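Local coordinates for protein UspA1 (Moraxella catarrhalis, PDB 3NTN) that probably acts as a trimeric autotransporter adhesin of the outer membrane that binds fibronectin and the receptor CEACAM1, at residues 28-33 / 43-48. Numbering follows the deposited sequence.
Sequences GGYNNE and GGRKNQ
Asn32 reaches across to Gly44 and Asn47 and ties together two successive turns of the beta roll. Its CB lies loosely against the backbone O of Asn47. CG sits beside its own backbone N (chi1 -64°), which turns the amide into the bend, between the two turns. OD1 accepts a bond from Asn47 N at 3.0 Å, in the plane of the carbonyl. It also takes a weak, bent bond from Asn47 ND2. ND2 of Asn32 uses its hydrogens on both turns. One bond goes back to Gly28 O, at 2.9 Å, on a lone pair. The other goes across to Gly44 O, also at 2.9 Å, but from above that carbonyl plane. Gly44 O is thus gripped twice, since Tyr30 N also donates to it at 3.0 Å. These bonds fix the rotation of a buried amide. Asn47 occupies the equivalent place one turn on. The two amides run side by side, pointing the same way, with planes only 19° apart. Asn47 in turn bonds to Gly58 and Asn61, so the asparagines form a ladder.

The backbones stay in parallel register. Lys46 N donates to Tyr30 O, and Glu33 N to Asn47 O at 2.9 Å. A water donates to both Asn31 O and Asn47 O. Gly29 CA comes within 3.1 Å of Gly44 O, a CA-H...O contact. Toward the second subunit, Arg45 CD rests at the edge of the Tyr30 ring, 4.0 Å from CD2. The Arg45 guanidinium group goes on to a salt bridge with Asp38 of the second subunit.

Segment 28-33 links strand 25-26 to strand 33-34, and segment 43-48 runs from strand 40-42 through strand 44-45 to strand 48-49. Asn32 and Asn47 both pack on Ile41 of strand 40-42, inside the YadA-like head.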
ATOM      1  N   GLY B  28      -9.468 -10.592  30.468  1.00 46.39           N
ATOM      2  CA  GLY B  28      -9.426  -9.604  31.532  1.00 46.62           C
ATOM      3  C   GLY B  28      -9.952  -8.251  31.049  1.00 47.76           C
ATOM      4  O   GLY B  28     -10.664  -8.160  30.024  1.00 46.87           O
ATOM      5  N   GLY B  29      -9.625  -7.205  31.823  1.00 47.63           N
ATOM      6  CA  GLY B  29     -10.119  -5.868  31.611  1.00 48.26           C
ATOM      7  C   GLY B  29     -11.473  -5.573  32.237  1.00 49.19           C
ATOM      8  O   GLY B  29     -11.956  -6.251  33.142  1.00 48.61           O
ATOM      9  N   TYR B  30     -12.107  -4.543  31.736  1.00 49.80           N
ATOM     10  CA  TYR B  30     -13.309  -4.063  32.377  1.00 50.95           C
ATOM     11  C   TYR B  30     -14.421  -3.856  31.359  1.00 52.21           C
ATOM     12  O   TYR B  30     -14.205  -3.222  30.326  1.00 52.92           O
ATOM     13  CB  TYR B  30     -13.008  -2.747  33.082  1.00 50.44           C
ATOM     14  CG  TYR B  30     -14.231  -2.084  33.675  1.00 50.47           C
ATOM     15  CD1 TYR B  30     -14.939  -2.680  34.737  1.00 49.57           C
ATOM     16  CD2 TYR B  30     -14.667  -0.848  33.205  1.00 48.55           C
ATOM     17  CE1 TYR B  30     -16.040  -2.054  35.282  1.00 49.25           C
ATOM     18  CE2 TYR B  30     -15.737  -0.204  33.765  1.00 47.07           C
ATOM     19  CZ  TYR B  30     -16.439  -0.811  34.794  1.00 49.71           C
ATOM     20  OH  TYR B  30     -17.550  -0.170  35.333  1.00 51.55           O
ATOM     21  N   ASN B  31     -15.599  -4.384  31.649  1.00 53.19           N
ATOM     22  CA  ASN B  31     -16.730  -4.205  30.764  1.00 54.98           C
ATOM     23  C   ASN B  31     -16.527  -4.750  29.324  1.00 54.65           C
ATOM     24  O   ASN B  31     -16.917  -4.121  28.313  1.00 54.89           O
ATOM     25  CB  ASN B  31     -17.135  -2.724  30.736  1.00 56.44           C
ATOM     26  CG  ASN B  31     -18.594  -2.536  30.432  1.00 59.76           C
ATOM     27  OD1 ASN B  31     -19.419  -3.401  30.733  1.00 63.41           O
ATOM     28  ND2 ASN B  31     -18.933  -1.389  29.856  1.00 64.21           N
ATOM     29  N   ASN B  32     -15.921  -5.924  29.246  1.00 53.49           N
ATOM     30  CA  ASN B  32     -15.772  -6.608  27.988  1.00 53.16           C
ATOM     31  C   ASN B  32     -16.850  -7.699  27.778  1.00 53.77           C
ATOM     32  O   ASN B  32     -17.082  -8.523  28.626  1.00 54.70           O
ATOM     33  CB  ASN B  32     -14.341  -7.142  27.877  1.00 51.81           C
ATOM     34  CG  ASN B  32     -13.275  -6.008  27.853  1.00 51.41           C
ATOM     35  OD1 ASN B  32     -13.424  -5.023  27.129  1.00 52.60           O
ATOM     36  ND2 ASN B  32     -12.194  -6.167  28.629  1.00 48.85           N
ATOM     37  N   GLU B  33     -17.506  -7.691  26.630  1.00 54.53           N
ATOM     38  CA  GLU B  33     -18.557  -8.644  26.320  1.00 55.80           C
ATOM     39  C   GLU B  33     -18.223  -9.460  25.067  1.00 55.47           C
ATOM     40  O   GLU B  33     -18.265  -8.917  23.934  1.00 56.26           O
ATOM     41  CB  GLU B  33     -19.810  -7.848  26.018  1.00 56.77           C
ATOM     42  CG  GLU B  33     -21.060  -8.420  26.579  1.00 62.93           C
ATOM     43  CD  GLU B  33     -22.273  -7.544  26.250  1.00 71.68           C
ATOM     44  OE1 GLU B  33     -23.316  -8.112  25.821  1.00 73.46           O
ATOM     45  OE2 GLU B  33     -22.179  -6.292  26.412  1.00 74.18           O
ATOM     46  N   GLY B  43      -8.405  -8.101  26.238  1.00 47.28           N
ATOM     47  CA  GLY B  43      -8.329  -7.159  27.358  1.00 48.09           C
ATOM     48  C   GLY B  43      -8.701  -5.745  26.975  1.00 49.43           C
ATOM     49  O   GLY B  43      -9.176  -5.472  25.865  1.00 49.08           O
ATOM     50  N   GLY B  44      -8.466  -4.819  27.888  1.00 50.23           N
ATOM     51  CA  GLY B  44      -8.846  -3.439  27.697  1.00 50.60           C
ATOM     52  C   GLY B  44     -10.221  -3.256  28.286  1.00 51.45           C
ATOM     53  O   GLY B  44     -10.571  -3.906  29.264  1.00 52.18           O
ATOM     54  N   ARG B  45     -11.022  -2.403  27.665  1.00 52.22           N
ATOM     55  CA  ARG B  45     -12.183  -1.801  28.320  1.00 52.48           C
ATOM     56  C   ARG B  45     -13.255  -1.534  27.294  1.00 52.84           C
ATOM     57  O   ARG B  45     -12.969  -1.003  26.237  1.00 52.05           O
ATOM     58  CB  ARG B  45     -11.769  -0.472  28.977  1.00 52.85           C
ATOM     59  CG  ARG B  45     -12.966   0.309  29.650  1.00 54.00           C
ATOM     60  CD  ARG B  45     -12.522   1.403  30.658  1.00 53.74           C
ATOM     61  NE  ARG B  45     -11.695   2.457  30.053  1.00 55.06           N
ATOM     62  CZ  ARG B  45     -12.175   3.573  29.498  1.00 58.71           C
ATOM     63  NH1 ARG B  45     -13.485   3.777  29.444  1.00 57.11           N
ATOM     64  NH2 ARG B  45     -11.349   4.492  28.976  1.00 59.63           N
ATOM     65  N   LYS B  46     -14.494  -1.880  27.629  1.00 53.79           N
ATOM     66  CA  LYS B  46     -15.666  -1.540  26.811  1.00 55.05           C
ATOM     67  C   LYS B  46     -15.657  -2.201  25.402  1.00 54.30           C
ATOM     68  O   LYS B  46     -16.238  -1.674  24.465  1.00 55.30           O
ATOM     69  CB  LYS B  46     -15.750  -0.032  26.688  1.00 56.87           C
ATOM     70  CG  LYS B  46     -17.053   0.567  26.974  1.00 60.84           C
ATOM     71  CD  LYS B  46     -16.796   2.057  27.326  1.00 66.98           C
ATOM     72  CE  LYS B  46     -17.077   3.054  26.194  1.00 69.75           C
ATOM     73  NZ  LYS B  46     -16.102   4.226  26.232  1.00 72.26           N
ATOM     74  N   ASN B  47     -14.991  -3.344  25.266  1.00 52.48           N
ATOM     75  CA  ASN B  47     -14.967  -4.094  24.000  1.00 51.83           C
ATOM     76  C   ASN B  47     -16.175  -5.027  23.830  1.00 52.06           C
ATOM     77  O   ASN B  47     -16.694  -5.594  24.803  1.00 51.50           O
ATOM     78  CB  ASN B  47     -13.694  -4.922  23.852  1.00 49.85           C
ATOM     79  CG  ASN B  47     -12.430  -4.070  23.835  1.00 50.27           C
ATOM     80  OD1 ASN B  47     -12.236  -3.271  22.932  1.00 51.72           O
ATOM     81  ND2 ASN B  47     -11.569  -4.242  24.832  1.00 45.99           N
ATOM     82  N   GLN B  48     -16.612  -5.157  22.580  1.00 51.73           N
ATOM     83  CA  GLN B  48     -17.562  -6.191  22.180  1.00 51.96           C
ATOM     84  C   GLN B  48     -16.953  -7.082  21.110  1.00 50.59           C
ATOM     85  O   GLN B  48     -16.045  -6.665  20.376  1.00 48.84           O
ATOM     86  CB  GLN B  48     -18.852  -5.586  21.661  1.00 53.08           C
ATOM     87  CG  GLN B  48     -19.560  -4.722  22.683  1.00 56.81           C
ATOM     88  CD  GLN B  48     -20.721  -4.003  22.071  1.00 63.67           C
ATOM     89  OE1 GLN B  48     -21.201  -4.372  20.980  1.00 65.03           O
ATOM     90  NE2 GLN B  48     -21.198  -2.961  22.758  1.00 64.94           N
TER
HETATM   91  O   HOH W   1     -18.658  -3.742  26.262  1.00 29.67           O